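Local coordinates for response regulator receiver domain protein (CheY) (Rhodospirillum rubrum, PDB 3HEB), which probably acts as a phosphorylation-controlled receiver in two-component signalling, taking a phosphoryl group from a partner histidine kinase onto an aspartate, at residues 125-128 and 129-132. Sequence-based numbering, arbitrary orientation.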
ATOM      1  N   PHE A 125      -5.345 -17.352   6.630  1.00 15.33           N
ATOM      2  CA  PHE A 125      -6.216 -16.251   6.268  1.00 15.71           C
ATOM      3  C   PHE A 125      -6.392 -15.321   7.474  1.00 15.42           C
ATOM      4  O   PHE A 125      -6.213 -14.113   7.372  1.00 15.78           O
ATOM      5  CB  PHE A 125      -7.572 -16.816   5.819  1.00 14.81           C
ATOM      6  CG  PHE A 125      -8.530 -15.785   5.288  1.00 11.98           C
ATOM      7  CD1 PHE A 125      -8.164 -14.448   5.169  1.00  9.21           C
ATOM      8  CD2 PHE A 125      -9.804 -16.163   4.886  1.00 11.58           C
ATOM      9  CE1 PHE A 125      -9.055 -13.506   4.684  1.00  7.98           C
ATOM     10  CE2 PHE A 125     -10.704 -15.220   4.396  1.00 11.11           C
ATOM     11  CZ  PHE A 125     -10.322 -13.887   4.287  1.00  7.42           C
ATOM     12  N   ALA A 126      -6.728 -15.899   8.624  1.00 17.21           N
ATOM     13  CA  ALA A 126      -6.936 -15.128   9.850  1.00 15.98           C
ATOM     14  C   ALA A 126      -5.656 -14.409  10.268  1.00 16.38           C
ATOM     15  O   ALA A 126      -5.683 -13.229  10.622  1.00 15.13           O
ATOM     16  CB  ALA A 126      -7.416 -16.050  10.967  1.00 15.90           C
ATOM     17  N   ASN A 127      -4.540 -15.129  10.232  1.00 15.96           N
ATOM     18  CA  ASN A 127      -3.255 -14.552  10.592  1.00 17.55           C
ATOM     19  C   ASN A 127      -2.881 -13.389   9.674  1.00 17.45           C
ATOM     20  O   ASN A 127      -2.337 -12.382  10.134  1.00 18.85           O
ATOM     21  CB  ASN A 127      -2.149 -15.595  10.506  1.00 19.65           C
ATOM     22  CG  ASN A 127      -0.788 -14.956  10.364  1.00 26.15           C
ATOM     23  OD1 ASN A 127      -0.226 -14.438  11.332  1.00 28.60           O
ATOM     24  ND2 ASN A 127      -0.261 -14.954   9.138  1.00 28.51           N
ATOM     25  N   ALA A 128      -3.160 -13.532   8.381  1.00 14.34           N
ATOM     26  CA  ALA A 128      -2.835 -12.488   7.426  1.00 13.44           C
ATOM     27  C   ALA A 128      -3.595 -11.196   7.726  1.00 14.34           C
ATOM     28  O   ALA A 128      -3.047 -10.107   7.580  1.00 14.69           O
ATOM     29  CB  ALA A 128      -3.131 -12.960   6.014  1.00 14.70           C
ATOM     30  N   ILE A 129      -4.852 -11.325   8.143  1.00 13.23           N
ATOM     31  CA  ILE A 129      -5.679 -10.171   8.479  1.00 13.44           C
ATOM     32  C   ILE A 129      -5.117  -9.492   9.727  1.00 14.91           C
ATOM     33  O   ILE A 129      -5.125  -8.260   9.863  1.00 14.24           O
ATOM     34  CB  ILE A 129      -7.131 -10.606   8.762  1.00 14.05           C
ATOM     35  CG1 ILE A 129      -7.706 -11.317   7.532  1.00 14.41           C
ATOM     36  CG2 ILE A 129      -7.973  -9.392   9.138  1.00 13.58           C
ATOM     37  CD1 ILE A 129      -9.114 -11.852   7.722  1.00 16.55           C
ATOM     38  N   ARG A 130      -4.640 -10.314  10.644  1.00 14.47           N
ATOM     39  CA  ARG A 130      -4.046  -9.835  11.878  1.00 16.66           C
ATOM     40  C   ARG A 130      -2.823  -9.021  11.446  1.00 15.94           C
ATOM     41  O   ARG A 130      -2.574  -7.915  11.934  1.00 15.33           O
ATOM     42  CB  ARG A 130      -3.640 -11.046  12.705  1.00 19.06           C
ATOM     43  CG  ARG A 130      -3.242 -10.809  14.135  1.00 24.66           C
ATOM     44  CD  ARG A 130      -3.104 -12.192  14.793  1.00 27.16           C
ATOM     45  NE  ARG A 130      -4.345 -12.951  14.641  1.00 29.17           N
ATOM     46  CZ  ARG A 130      -4.424 -14.225  14.259  1.00 29.18           C
ATOM     47  NH1 ARG A 130      -3.332 -14.925  13.978  1.00 30.01           N
ATOM     48  NH2 ARG A 130      -5.610 -14.798  14.148  1.00 29.60           N
ATOM     49  N   GLN A 131      -2.076  -9.573  10.495  1.00 14.73           N
ATOM     50  CA  GLN A 131      -0.887  -8.916   9.975  1.00 14.53           C
ATOM     51  C   GLN A 131      -1.263  -7.598   9.302  1.00 14.51           C
ATOM     52  O   GLN A 131      -0.523  -6.621   9.388  1.00 14.91           O
ATOM     53  CB  GLN A 131      -0.179  -9.834   8.985  1.00 15.75           C
ATOM     54  CG  GLN A 131       1.314  -9.869   9.160  1.00 19.39           C
ATOM     55  CD  GLN A 131       1.715 -10.006  10.622  1.00 20.79           C
ATOM     56  OE1 GLN A 131       2.139  -9.035  11.252  1.00 22.35           O
ATOM     57  NE2 GLN A 131       1.567 -11.214  11.170  1.00 21.75           N
ATOM     58  N   LEU A 132      -2.416  -7.586   8.638  1.00 14.16           N
ATOM     59  CA  LEU A 132      -2.940  -6.398   7.957  1.00 14.46           C
ATOM     60  C   LEU A 132      -3.289  -5.319   9.012  1.00 14.41           C
ATOM     61  O   LEU A 132      -3.017  -4.125   8.825  1.00 14.71           O
ATOM     62  CB  LEU A 132      -4.210  -6.784   7.181  1.00 16.51           C
ATOM     63  CG  LEU A 132      -4.835  -5.895   6.091  1.00 17.77           C
ATOM     64  CD1 LEU A 132      -6.329  -6.182   6.027  1.00 16.41           C
ATOM     65  CD2 LEU A 132      -4.622  -4.440   6.381  1.00 17.73           C
TER
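F125 and I129 meet one turn apart on the C-terminal helix 122-136 of a CheY-like receiver domain, the helix that follows the last strand of the parallel sheet. This is the tightly packed side. I129 CD1 lies 3.5 Å from CE1 of the F125 ring and approaches it obliquely. The ring reaches that methyl because F125 CG stands anti to its backbone N (chi1 -174°), while I129 runs its CG1 arm back beside its own N, bringing I129 CG1 to 3.2 Å from F125 O. Helix 14-26 covers the pair: L19 and the edge-to-face ring of H16 meet F125, and I20 and I24 meet I129. Four i to i+4 backbone hydrogen bonds run through these two turns, from I129 N to F125 O as far as L132 N to A128 O (2.8 Å). A128 and L132 pack on V138 and F135 of the second subunit, so this stretch also contributes to the dimer interface.

The partly exposed side, with A126, N127 and R130, is looser. The R130 chain bends at chi3 (-56°) and folds back along the helix, crossing N127 at about a right angle. R130 NH2 is hydrogen-bonded to N23 OD1 on helix 14-26, which helps fix the guanidinium. One face of the group looks onto the backbone, with R130 NH1 3.4 Å from N127 CA. A126 O sits 3.8 Å above the R130 guanidinium plane, displaced from its centre toward the edge of the group.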